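Local structure of CD1-2 antigen (Gallus gallus, 3DBX) at residues E9-Q14 against L107-T112; A33-V38 against N172-L177; S73-R78 against S159-H164; T103-Y108 against R113-N118. The protein probably presents lipid antigens to T cells, as other CD1 proteins do, and holds a palmitic acid molecule in its groove. All blocks are in the same frame, centred on the assembly; numbering follows the deposited sequence.

Contact 1 (E9-Q14 against L107-T112). With NAG (2-acetamido-2-deoxy-beta-D-glucopyranose), chain E.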
# COMPACT_ATOMS: atom_id res chain seq x y z
N GLU A 9 -2.56 4.81 -14.94
CA GLU A 9 -2.18 4.06 -13.75
C GLU A 9 -1.97 2.62 -14.18
O GLU A 9 -1.20 1.88 -13.58
CB GLU A 9 -3.27 4.12 -12.66
CG GLU A 9 -3.24 5.40 -11.78
CD GLU A 9 -4.22 5.36 -10.57
OE1 GLU A 9 -4.54 4.27 -10.05
OE2 GLU A 9 -4.67 6.45 -10.13
N SER A 10 -2.67 2.25 -15.26
CA SER A 10 -2.65 0.87 -15.75
C SER A 10 -1.35 0.50 -16.47
O SER A 10 -1.09 -0.68 -16.68
CB SER A 10 -3.86 0.60 -16.63
OG SER A 10 -4.24 -0.76 -16.50
N GLN A 11 -0.56 1.51 -16.83
CA GLN A 11 0.76 1.29 -17.43
C GLN A 11 1.90 1.76 -16.51
O GLN A 11 2.91 2.32 -16.97
CB GLN A 11 0.82 1.93 -18.82
CG GLN A 11 -0.17 1.28 -19.77
CD GLN A 11 -0.28 1.99 -21.09
OE1 GLN A 11 -0.70 3.15 -21.16
NE2 GLN A 11 0.06 1.29 -22.16
N PHE A 12 1.71 1.53 -15.21
CA PHE A 12 2.68 1.87 -14.18
C PHE A 12 3.09 0.59 -13.47
O PHE A 12 2.32 0.01 -12.68
CB PHE A 12 2.09 2.90 -13.19
CG PHE A 12 3.10 3.49 -12.19
CD1 PHE A 12 4.47 3.42 -12.39
CD2 PHE A 12 2.65 4.16 -11.05
CE1 PHE A 12 5.38 3.98 -11.47
CE2 PHE A 12 3.54 4.73 -10.14
CZ PHE A 12 4.91 4.63 -10.36
N PHE A 13 4.30 0.16 -13.78
CA PHE A 13 4.90 -1.05 -13.21
C PHE A 13 5.86 -0.68 -12.07
O PHE A 13 6.73 0.16 -12.25
CB PHE A 13 5.68 -1.78 -14.30
CG PHE A 13 6.23 -3.09 -13.86
CD1 PHE A 13 5.38 -4.15 -13.55
CD2 PHE A 13 7.60 -3.27 -13.75
CE1 PHE A 13 5.89 -5.39 -13.14
CE2 PHE A 13 8.12 -4.50 -13.33
CZ PHE A 13 7.26 -5.56 -13.04
N GLN A 14 5.67 -1.30 -10.91
CA GLN A 14 6.48 -1.04 -9.72
C GLN A 14 6.94 -2.32 -9.06
O GLN A 14 6.24 -3.31 -9.06
CB GLN A 14 5.68 -0.23 -8.70
CG GLN A 14 5.35 1.18 -9.13
CD GLN A 14 4.69 1.96 -8.00
OE1 GLN A 14 5.37 2.61 -7.22
NE2 GLN A 14 3.37 1.88 -7.91
N LEU A 107 4.47 4.30 -18.43
CA LEU A 107 4.33 4.67 -19.86
C LEU A 107 3.18 5.64 -20.11
O LEU A 107 2.00 5.27 -20.00
CB LEU A 107 4.14 3.44 -20.76
CG LEU A 107 5.01 2.18 -20.67
CD1 LEU A 107 4.89 1.43 -22.00
CD2 LEU A 107 6.48 2.48 -20.39
N TYR A 108 3.53 6.89 -20.44
CA TYR A 108 2.54 7.89 -20.85
C TYR A 108 2.18 7.64 -22.30
O TYR A 108 3.03 7.24 -23.10
CB TYR A 108 3.08 9.32 -20.67
CG TYR A 108 3.60 9.60 -19.28
CD1 TYR A 108 2.73 9.97 -18.25
CD2 TYR A 108 4.96 9.49 -18.98
CE1 TYR A 108 3.20 10.22 -16.97
CE2 TYR A 108 5.44 9.74 -17.71
CZ TYR A 108 4.56 10.11 -16.70
OH TYR A 108 5.03 10.36 -15.43
N THR A 109 0.92 7.87 -22.66
CA THR A 109 0.49 7.63 -24.04
C THR A 109 0.86 8.78 -25.00
O THR A 109 0.19 8.99 -26.01
CB THR A 109 -1.01 7.21 -24.13
OG1 THR A 109 -1.83 8.13 -23.41
CG2 THR A 109 -1.21 5.80 -23.57
N ASN A 110 1.93 9.51 -24.67
CA ASN A 110 2.53 10.48 -25.61
C ASN A 110 3.98 10.13 -25.98
O ASN A 110 4.64 10.88 -26.70
CB ASN A 110 2.40 11.93 -25.10
CG ASN A 110 3.48 12.32 -24.08
OD1 ASN A 110 4.19 11.47 -23.52
ND2 ASN A 110 3.60 13.64 -23.86
N GLY A 111 4.46 8.99 -25.48
CA GLY A 111 5.78 8.46 -25.83
C GLY A 111 6.76 8.38 -24.68
O GLY A 111 7.44 7.36 -24.49
N THR A 112 6.82 9.45 -23.89
CA THR A 112 7.75 9.56 -22.76
C THR A 112 7.56 8.48 -21.67
O THR A 112 6.46 7.95 -21.48
CB THR A 112 7.68 10.97 -22.12
OG1 THR A 112 6.32 11.29 -21.82
CG2 THR A 112 8.24 12.02 -23.07
C1 NAG E . 4.42 14.02 -22.72
C2 NAG E . 4.49 15.55 -22.67
C3 NAG E . 5.45 15.98 -21.56
C4 NAG E . 5.01 15.37 -20.22
C5 NAG E . 4.73 13.87 -20.35
C6 NAG E . 4.07 13.34 -19.08
C7 NAG E . 3.99 16.73 -24.76
C8 NAG E . 4.31 18.14 -25.19
N2 NAG E . 4.87 16.13 -23.95
O3 NAG E . 5.48 17.38 -21.46
O4 NAG E . 5.98 15.60 -19.21
O5 NAG E . 3.91 13.58 -21.47
O6 NAG E . 2.68 13.51 -19.14
O7 NAG E . 2.96 16.19 -25.15

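Contact 2 (A33-V38 against N172-L177)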
# COMPACT_ATOMS: atom_id res chain seq x y z
N ALA A 33 5.72 -7.24 -7.21
CA ALA A 33 5.61 -6.47 -8.44
C ALA A 33 4.15 -6.11 -8.67
O ALA A 33 3.28 -6.98 -8.56
CB ALA A 33 6.15 -7.28 -9.62
N LEU A 34 3.90 -4.86 -9.06
CA LEU A 34 2.53 -4.33 -9.25
C LEU A 34 2.39 -3.70 -10.62
O LEU A 34 3.31 -3.04 -11.06
CB LEU A 34 2.23 -3.22 -8.21
CG LEU A 34 2.13 -3.48 -6.71
CD1 LEU A 34 1.98 -2.13 -6.04
CD2 LEU A 34 0.89 -4.24 -6.41
N LEU A 35 1.25 -3.91 -11.26
CA LEU A 35 0.82 -3.09 -12.38
C LEU A 35 -0.45 -2.40 -11.88
O LEU A 35 -1.36 -3.10 -11.44
CB LEU A 35 0.54 -3.93 -13.64
CG LEU A 35 0.24 -3.17 -14.93
CD1 LEU A 35 1.45 -2.38 -15.40
CD2 LEU A 35 -0.27 -4.09 -16.06
N ALA A 36 -0.52 -1.06 -11.94
CA ALA A 36 -1.50 -0.27 -11.17
C ALA A 36 -1.47 -0.71 -9.69
O ALA A 36 -0.40 -0.69 -9.08
CB ALA A 36 -2.92 -0.38 -11.78
N ASP A 37 -2.60 -1.13 -9.13
CA ASP A 37 -2.62 -1.70 -7.75
C ASP A 37 -2.80 -3.20 -7.75
O ASP A 37 -3.11 -3.80 -6.72
CB ASP A 37 -3.73 -1.04 -6.89
CG ASP A 37 -5.09 -1.04 -7.54
OD1 ASP A 37 -5.23 -1.52 -8.69
OD2 ASP A 37 -6.06 -0.56 -6.90
N VAL A 38 -2.58 -3.84 -8.89
CA VAL A 38 -2.80 -5.27 -9.02
C VAL A 38 -1.44 -5.92 -8.82
O VAL A 38 -0.53 -5.63 -9.60
CB VAL A 38 -3.28 -5.62 -10.44
CG1 VAL A 38 -3.43 -7.15 -10.60
CG2 VAL A 38 -4.59 -4.87 -10.76
N ASN A 172 8.03 -3.31 -22.91
CA ASN A 172 7.42 -4.47 -23.58
C ASN A 172 6.53 -5.32 -22.66
O ASN A 172 5.46 -5.77 -23.07
CB ASN A 172 8.49 -5.35 -24.24
CG ASN A 172 8.96 -4.80 -25.59
OD1 ASN A 172 9.31 -3.62 -25.70
ND2 ASN A 172 8.95 -5.66 -26.61
N TYR A 173 6.97 -5.53 -21.42
CA TYR A 173 6.25 -6.30 -20.41
C TYR A 173 4.91 -5.66 -20.02
O TYR A 173 3.88 -6.34 -20.00
CB TYR A 173 7.16 -6.47 -19.18
CG TYR A 173 6.70 -7.44 -18.12
CD1 TYR A 173 6.15 -8.69 -18.44
CD2 TYR A 173 6.87 -7.13 -16.78
CE1 TYR A 173 5.74 -9.59 -17.42
CE2 TYR A 173 6.47 -8.01 -15.78
CZ TYR A 173 5.92 -9.23 -16.10
OH TYR A 173 5.55 -10.07 -15.06
N ILE A 174 4.92 -4.36 -19.73
CA ILE A 174 3.71 -3.59 -19.41
C ILE A 174 2.66 -3.74 -20.53
O ILE A 174 1.48 -4.01 -20.26
CB ILE A 174 4.05 -2.08 -19.23
CG1 ILE A 174 4.88 -1.85 -17.96
CG2 ILE A 174 2.78 -1.25 -19.15
CD1 ILE A 174 5.53 -0.46 -17.86
N LEU A 175 3.13 -3.59 -21.76
CA LEU A 175 2.31 -3.65 -22.96
C LEU A 175 1.61 -4.99 -23.11
O LEU A 175 0.40 -5.04 -23.37
CB LEU A 175 3.18 -3.37 -24.18
CG LEU A 175 3.03 -1.99 -24.84
CD1 LEU A 175 3.24 -0.88 -23.83
CD2 LEU A 175 4.00 -1.86 -26.01
N MET A 176 2.37 -6.07 -22.94
CA MET A 176 1.82 -7.42 -22.99
C MET A 176 0.85 -7.68 -21.82
O MET A 176 -0.20 -8.31 -22.02
CB MET A 176 2.94 -8.46 -23.10
CG MET A 176 3.79 -8.29 -24.39
SD MET A 176 5.08 -9.52 -24.77
CE MET A 176 4.18 -10.70 -25.79
N LEU A 177 1.17 -7.17 -20.64
CA LEU A 177 0.33 -7.38 -19.45
C LEU A 177 -0.97 -6.60 -19.58
O LEU A 177 -2.03 -7.07 -19.18
CB LEU A 177 1.05 -6.94 -18.17
CG LEU A 177 2.23 -7.76 -17.62
CD1 LEU A 177 2.82 -7.02 -16.43
CD2 LEU A 177 1.85 -9.19 -17.24

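Contact 3 (S73-R78 against S159-H164). With PLM (palmitic acid), chain F.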
# COMPACT_ATOMS: atom_id res chain seq x y z
N SER A 73 19.99 -12.43 -12.51
CA SER A 73 20.85 -11.52 -13.27
C SER A 73 21.73 -10.65 -12.38
O SER A 73 21.65 -10.69 -11.15
CB SER A 73 20.02 -10.66 -14.23
OG SER A 73 19.34 -9.61 -13.54
N MET A 74 22.57 -9.86 -13.04
CA MET A 74 23.47 -8.90 -12.42
C MET A 74 22.83 -8.01 -11.35
O MET A 74 23.47 -7.67 -10.36
CB MET A 74 24.03 -8.01 -13.52
CG MET A 74 24.99 -6.95 -13.06
SD MET A 74 25.64 -6.13 -14.53
CE MET A 74 26.96 -7.26 -15.05
N VAL A 75 21.57 -7.63 -11.57
CA VAL A 75 20.84 -6.78 -10.63
C VAL A 75 19.74 -7.58 -9.93
O VAL A 75 18.89 -7.01 -9.25
CB VAL A 75 20.26 -5.52 -11.32
CG1 VAL A 75 21.36 -4.74 -12.04
CG2 VAL A 75 19.15 -5.89 -12.30
N GLY A 76 19.79 -8.90 -10.08
CA GLY A 76 18.80 -9.82 -9.52
C GLY A 76 18.95 -9.96 -8.02
O GLY A 76 19.93 -9.48 -7.45
N ILE A 77 17.98 -10.62 -7.39
CA ILE A 77 17.89 -10.67 -5.92
C ILE A 77 19.09 -11.39 -5.31
O ILE A 77 19.69 -10.92 -4.33
CB ILE A 77 16.49 -11.21 -5.45
CG1 ILE A 77 16.22 -10.86 -3.97
CG2 ILE A 77 16.30 -12.71 -5.78
CD1 ILE A 77 16.52 -9.42 -3.59
N ARG A 78 19.50 -12.49 -5.93
CA ARG A 78 20.64 -13.26 -5.47
C ARG A 78 21.95 -12.44 -5.40
O ARG A 78 22.71 -12.56 -4.42
CB ARG A 78 20.79 -14.55 -6.31
CG ARG A 78 19.77 -15.61 -5.90
CD ARG A 78 19.37 -16.54 -7.03
NE ARG A 78 18.36 -17.52 -6.60
CZ ARG A 78 17.03 -17.31 -6.60
NH1 ARG A 78 16.52 -16.15 -7.03
NH2 ARG A 78 16.22 -18.27 -6.19
N SER A 159 25.02 -0.04 -14.93
CA SER A 159 24.42 1.15 -15.50
C SER A 159 23.84 0.87 -16.89
O SER A 159 22.71 1.26 -17.19
CB SER A 159 25.47 2.27 -15.56
OG SER A 159 24.89 3.54 -15.34
N GLY A 160 24.63 0.20 -17.72
CA GLY A 160 24.18 -0.26 -19.03
C GLY A 160 23.02 -1.24 -18.94
O GLY A 160 22.06 -1.13 -19.70
N PHE A 161 23.10 -2.19 -18.01
CA PHE A 161 22.05 -3.19 -17.84
C PHE A 161 20.71 -2.55 -17.44
O PHE A 161 19.65 -2.95 -17.93
CB PHE A 161 22.47 -4.27 -16.82
CG PHE A 161 21.58 -5.48 -16.84
CD1 PHE A 161 21.67 -6.42 -17.87
CD2 PHE A 161 20.65 -5.69 -15.83
CE1 PHE A 161 20.84 -7.54 -17.89
CE2 PHE A 161 19.81 -6.81 -15.85
CZ PHE A 161 19.91 -7.73 -16.87
N LEU A 162 20.77 -1.56 -16.55
CA LEU A 162 19.57 -0.84 -16.10
C LEU A 162 18.93 -0.04 -17.22
O LEU A 162 17.70 0.02 -17.30
CB LEU A 162 19.88 0.07 -14.92
CG LEU A 162 20.00 -0.60 -13.56
CD1 LEU A 162 20.42 0.40 -12.51
CD2 LEU A 162 18.68 -1.27 -13.17
N GLU A 163 19.76 0.58 -18.06
CA GLU A 163 19.27 1.31 -19.23
C GLU A 163 18.37 0.43 -20.11
O GLU A 163 17.19 0.82 -20.41
CB GLU A 163 20.43 1.88 -20.04
N HIS A 164 18.93 -0.75 -20.50
CA HIS A 164 18.17 -1.72 -21.29
C HIS A 164 16.86 -2.14 -20.62
O HIS A 164 15.82 -2.25 -21.28
CB HIS A 164 18.99 -2.97 -21.57
CG HIS A 164 18.27 -3.97 -22.43
ND1 HIS A 164 17.69 -5.11 -21.91
CD2 HIS A 164 18.01 -3.97 -23.76
CE1 HIS A 164 17.12 -5.78 -22.89
NE2 HIS A 164 17.29 -5.11 -24.02
C1 PLM F . 28.52 -8.22 -5.57
O1 PLM F . 27.92 -9.18 -5.02
O2 PLM F . 29.49 -7.70 -4.97
C2 PLM F . 28.10 -7.69 -6.93
C3 PLM F . 26.63 -8.03 -7.22
C4 PLM F . 26.13 -7.35 -8.49
C5 PLM F . 25.49 -5.99 -8.21
C6 PLM F . 24.02 -6.07 -7.81
C7 PLM F . 23.64 -4.99 -6.79
C8 PLM F . 22.83 -3.88 -7.43
C9 PLM F . 21.75 -3.36 -6.48
CA PLM F . 20.91 -2.31 -7.19
CB PLM F . 19.43 -2.39 -6.82
CC PLM F . 18.63 -3.22 -7.81
CD PLM F . 17.95 -2.36 -8.87
CE PLM F . 17.57 -3.23 -10.05
CF PLM F . 16.13 -3.01 -10.47
CG PLM F . 15.52 -4.30 -11.01

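Contact 4 (T103-Y108 against R113-N118). With NAG (2-acetamido-2-deoxy-beta-D-glucopyranose), chain E.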
# COMPACT_ATOMS: atom_id res chain seq x y z
N THR A 103 11.46 0.43 -7.29
CA THR A 103 11.67 0.67 -8.70
C THR A 103 10.32 0.93 -9.38
O THR A 103 9.29 0.38 -8.96
CB THR A 103 12.33 -0.58 -9.34
OG1 THR A 103 13.55 -0.88 -8.65
CG2 THR A 103 12.63 -0.35 -10.79
N GLY A 104 10.31 1.73 -10.45
CA GLY A 104 9.11 1.97 -11.24
C GLY A 104 9.36 2.28 -12.69
O GLY A 104 10.43 2.78 -13.05
N CYS A 105 8.36 1.99 -13.52
CA CYS A 105 8.35 2.32 -14.95
C CYS A 105 6.91 2.69 -15.32
O CYS A 105 5.99 1.86 -15.20
CB CYS A 105 8.80 1.11 -15.79
SG CYS A 105 8.95 1.38 -17.58
N LYS A 106 6.71 3.94 -15.71
CA LYS A 106 5.41 4.43 -16.19
C LYS A 106 5.49 4.71 -17.68
O LYS A 106 6.48 5.28 -18.14
CB LYS A 106 5.03 5.72 -15.45
CG LYS A 106 3.55 6.09 -15.50
CD LYS A 106 3.23 7.15 -14.43
CE LYS A 106 1.95 6.81 -13.65
NZ LYS A 106 1.86 7.49 -12.31
N LEU A 107 4.47 4.30 -18.43
CA LEU A 107 4.33 4.67 -19.86
C LEU A 107 3.18 5.64 -20.11
O LEU A 107 2.00 5.27 -20.00
CB LEU A 107 4.14 3.44 -20.76
CG LEU A 107 5.01 2.18 -20.67
CD1 LEU A 107 4.89 1.43 -22.00
CD2 LEU A 107 6.48 2.48 -20.39
N TYR A 108 3.53 6.89 -20.44
CA TYR A 108 2.54 7.89 -20.85
C TYR A 108 2.18 7.64 -22.30
O TYR A 108 3.03 7.24 -23.10
CB TYR A 108 3.08 9.32 -20.67
CG TYR A 108 3.60 9.60 -19.28
CD1 TYR A 108 2.73 9.97 -18.25
CD2 TYR A 108 4.96 9.49 -18.98
CE1 TYR A 108 3.20 10.22 -16.97
CE2 TYR A 108 5.44 9.74 -17.71
CZ TYR A 108 4.56 10.11 -16.70
OH TYR A 108 5.03 10.36 -15.43
N ARG A 113 8.65 8.17 -20.96
CA ARG A 113 8.63 7.22 -19.85
C ARG A 113 9.16 7.87 -18.58
O ARG A 113 10.08 8.69 -18.65
CB ARG A 113 9.54 6.01 -20.12
CG ARG A 113 9.15 5.09 -21.28
CD ARG A 113 10.35 4.19 -21.64
NE ARG A 113 11.27 4.84 -22.57
CZ ARG A 113 11.22 4.69 -23.89
NH1 ARG A 113 10.28 3.91 -24.43
NH2 ARG A 113 12.09 5.31 -24.68
N TRP A 114 8.61 7.49 -17.43
CA TRP A 114 9.23 7.82 -16.16
C TRP A 114 9.75 6.53 -15.53
O TRP A 114 8.99 5.59 -15.33
CB TRP A 114 8.24 8.53 -15.22
CG TRP A 114 8.85 8.98 -13.88
CD1 TRP A 114 10.08 9.57 -13.69
CD2 TRP A 114 8.24 8.89 -12.58
NE1 TRP A 114 10.27 9.84 -12.35
CE2 TRP A 114 9.16 9.44 -11.65
CE3 TRP A 114 7.01 8.40 -12.11
CZ2 TRP A 114 8.88 9.50 -10.27
CZ3 TRP A 114 6.74 8.47 -10.74
CH2 TRP A 114 7.67 9.02 -9.84
N SER A 115 11.05 6.49 -15.24
CA SER A 115 11.69 5.32 -14.64
C SER A 115 12.55 5.75 -13.46
O SER A 115 13.16 6.81 -13.49
CB SER A 115 12.56 4.59 -15.67
OG SER A 115 11.77 3.89 -16.63
N PHE A 116 12.59 4.94 -12.41
CA PHE A 116 13.38 5.26 -11.22
C PHE A 116 13.85 4.02 -10.46
O PHE A 116 13.22 2.96 -10.53
CB PHE A 116 12.60 6.20 -10.28
CG PHE A 116 11.33 5.60 -9.71
CD1 PHE A 116 10.10 5.84 -10.31
CD2 PHE A 116 11.36 4.81 -8.55
CE1 PHE A 116 8.94 5.30 -9.78
CE2 PHE A 116 10.21 4.27 -8.03
CZ PHE A 116 8.99 4.51 -8.66
N VAL A 117 14.97 4.16 -9.76
CA VAL A 117 15.42 3.17 -8.79
C VAL A 117 15.86 3.87 -7.51
O VAL A 117 16.79 4.69 -7.52
CB VAL A 117 16.61 2.32 -9.25
CG1 VAL A 117 16.92 1.26 -8.19
CG2 VAL A 117 16.32 1.65 -10.58
N ASN A 118 15.18 3.53 -6.41
CA ASN A 118 15.50 4.06 -5.09
C ASN A 118 15.90 2.99 -4.08
O ASN A 118 15.19 2.00 -3.92
CB ASN A 118 14.29 4.82 -4.54
CG ASN A 118 13.94 6.04 -5.36
OD1 ASN A 118 14.79 6.62 -6.01
ND2 ASN A 118 12.69 6.42 -5.34
C1 NAG E . 4.42 14.02 -22.72
C2 NAG E . 4.49 15.55 -22.67
C3 NAG E . 5.45 15.98 -21.56
C4 NAG E . 5.01 15.37 -20.22
C5 NAG E . 4.73 13.87 -20.35
C6 NAG E . 4.07 13.34 -19.08
C7 NAG E . 3.99 16.73 -24.76
C8 NAG E . 4.31 18.14 -25.19
N2 NAG E . 4.87 16.13 -23.95
O3 NAG E . 5.48 17.38 -21.46
O4 NAG E . 5.98 15.60 -19.21
O5 NAG E . 3.91 13.58 -21.47
O6 NAG E . 2.68 13.51 -19.14
O7 NAG E . 2.96 16.19 -25.15

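Contact 1 (E9-Q14 against L107-T112)
The side chain of Q11 lies against L107, the last residue of strand 97-107, its CB 4.1 Å from L107 CB. CG is anti to the carbonyl carbon of its own residue (chi1 -63°), and the chain then runs extended toward the turn, where OE1 comes 3.6 Å from T109 CG2, the two side chains crossing at about a right angle. Glutamine suits this surface position: its CB packs on the leucine CB while the amide stays near the surface. The backbones are tied by one nearly straight hydrogen bond, L107 N to Q11 O, 2.9 Å with 161° at the hydrogen. It forms where the type I turn E9-F12 delivers the chain into strand 12-21, and so lashes the start of that strand to the end of its neighbour 97-107. L107 O is buried here without a hydrogen-bonding partner.

Beyond T109 the turn carries a glycan. N110 ND2 is joined to NAG C1 (1.5 Å), and T112 OG1 donates to N110 OD1 at 2.7 Å, in the carbonyl plane and on a lone pair. G111 accommodates a positive phi between them. NAG C6 sits 3.6 Å above the centre of the Y108 ring, a sugar-aromatic contact. N110-G111-T112 is an Asn-X-Thr sequon carried on the loop of the hairpin formed by strands 97-107 and 113-121.

Contact 2 (A33-V38 against N172-L177)
Strand 27-35 ends at L35 in a two-residue hairpin turn of type II', closed by paired backbone hydrogen bonds, L35 N to V38 O at 3.0 Å and V38 N to L35 O at 2.9 Å. A36 takes the positive phi of the second position, where glycine is the usual residue; alanine, with nothing beyond CB, is an unusual occupant. In the turn, the D37 carboxylate accepts hydrogen bonds from the hydroxyls of Y215 and Y249, which belong to the immunoglobulin part of the chain. Helix 156-180 passes over the end of the strand, and the nearest CA atoms, those of L35 and I174, are 7.6 Å apart. No hydrogen bond joins the two backbones, so the contact rests on side chains alone.

L35 makes it. With CG anti to the backbone N (chi1 -173°), the branch is thrown toward the helix, and its two methyls divide between residues one turn apart. CD1 meets I174 CG2 at 4.1 Å, while CD2 presses on L177 CB at 3.8 Å. A forked leucine fits this job, as each prong finds its own partner. I174 offers its beta-branch methyl, close to the helix backbone; L177 is touched at its root, which leaves its tip to pack within the helix, CD1 standing 3.7 Å above the centre of the Y173 ring.

All three touching residues are buried between sheet and helix. I174 also rests on F13 of strand 12-21 and on C105 and L107 of strand 97-107, and Y173 reaches I40 and M41 of strand 38-43.

Contact 3 (S73-R78 against S159-H164)
F161 reaches from helix 156-180 across the MHC-like groove, between its helical walls, to the turn S73-G76, just ahead of helix 77-89. Its CB lies 4.3 Å from M74 SD. From there CG runs anti to the backbone N (chi1 -167°), carrying the ring over the gap between the two segments. M74 SD stands 5.5 Å from the ring centroid and 38° off its normal, an oblique Met-aromatic contact well served by a soft, polarisable thioether. Further out, CD2 and CE2 meet V75, whose CG2 touches CE2 at 3.7 Å, near the plane at the ring edge. At the tip, CZ rests on S73 CB at 3.9 Å, and CE2 has S73 OG beside it, obliquely placed, at 3.7 Å. That hydroxyl is engaged by I69 O, so the ring need not satisfy it.

G76 is the N-cap of the following helix, and its N bonds to S73 O, closing the type I turn that presents S73, M74 and V75 together. V75 serves two partners. A compact apolar side chain suits this position, since it backs onto the phenyl edge and also onto the bound palmitic acid. Palmitate carbon CE is touched from both segments, 3.8 Å from V75 CB and 3.8 Å from L162 CD2.

Contact 4 (T103-Y108 against R113-N118)
A beta hairpin of the groove floor is formed here by strands 97-107 and 113-121, running antiparallel and linked by the glycosylated turn. G104 with F116 and K106 with W114 are hydrogen-bonded pairs, each with two backbone bonds; K106 N to W114 O is the straightest of the four, 2.8 Å and 168°. Between and beside them T103-V117, C105-S115 and L107-R113 are non-hydrogen-bonded pairs.

On the face of K106, W114 and F116, the F116 ring is folded back over the partner strand by a chi1 of 63°, which sets CG between the backbone N and the carbonyl carbon. It lies flat on G104: CA is 3.9 Å from the ring centroid in a CH-pi contact, and G104 N is 3.5 Å above the centre of the ring plane. Glycine, with no side chain, allows so close a cover. Nearer the turn, Y108 OH touches W114 CB at 3.7 Å, the two side chains crossing aslant, and K106 CG lies by the Y108 face turned from the sugar.

The other face carries T103, C105, L107, S115 and V117, mostly small or branched, with R113 at the turn end. L107 CD2 lies alongside the aliphatic part of R113, 3.8 Å from its CG, letting the guanidinium extend to the surface. C105 SG and S115 OG stand 3.9 Å apart, and T103 OG1 is 4.0 Å from V117 CG1. T103, S115 and V117 meet F166 of helix 156-180; T103 and V117 also touch palmitic acid. Small residues under F166 and the palmitate, on an antiparallel sheet below the helices, fit the floor of an MHC-like, CD1-type groove.

How the contacts relate
All four contacts lie in the MHC-like part. Contacts 1, 2 and 4 are grouped on central strands of the eight-stranded sheet: centre to centre, contact 1 lies 8 Å from contact 4, sharing L107 and Y108, and 10 Å from contact 2, touching it through probable backbone hydrogen bonds between strands 12-21 and 27-35. Contact 3 is centred about 21 Å from contact 1 and 19 Å from contact 2, which shares helix 156-180. Contact 1 begins first, its segments alternating with those of contacts 2 and 3; contact 4 nests within the loop of contact 3, itself inside that of contact 2. Sheet and helix thus form one platform, with palmitic acid touched by contacts 3 and 4.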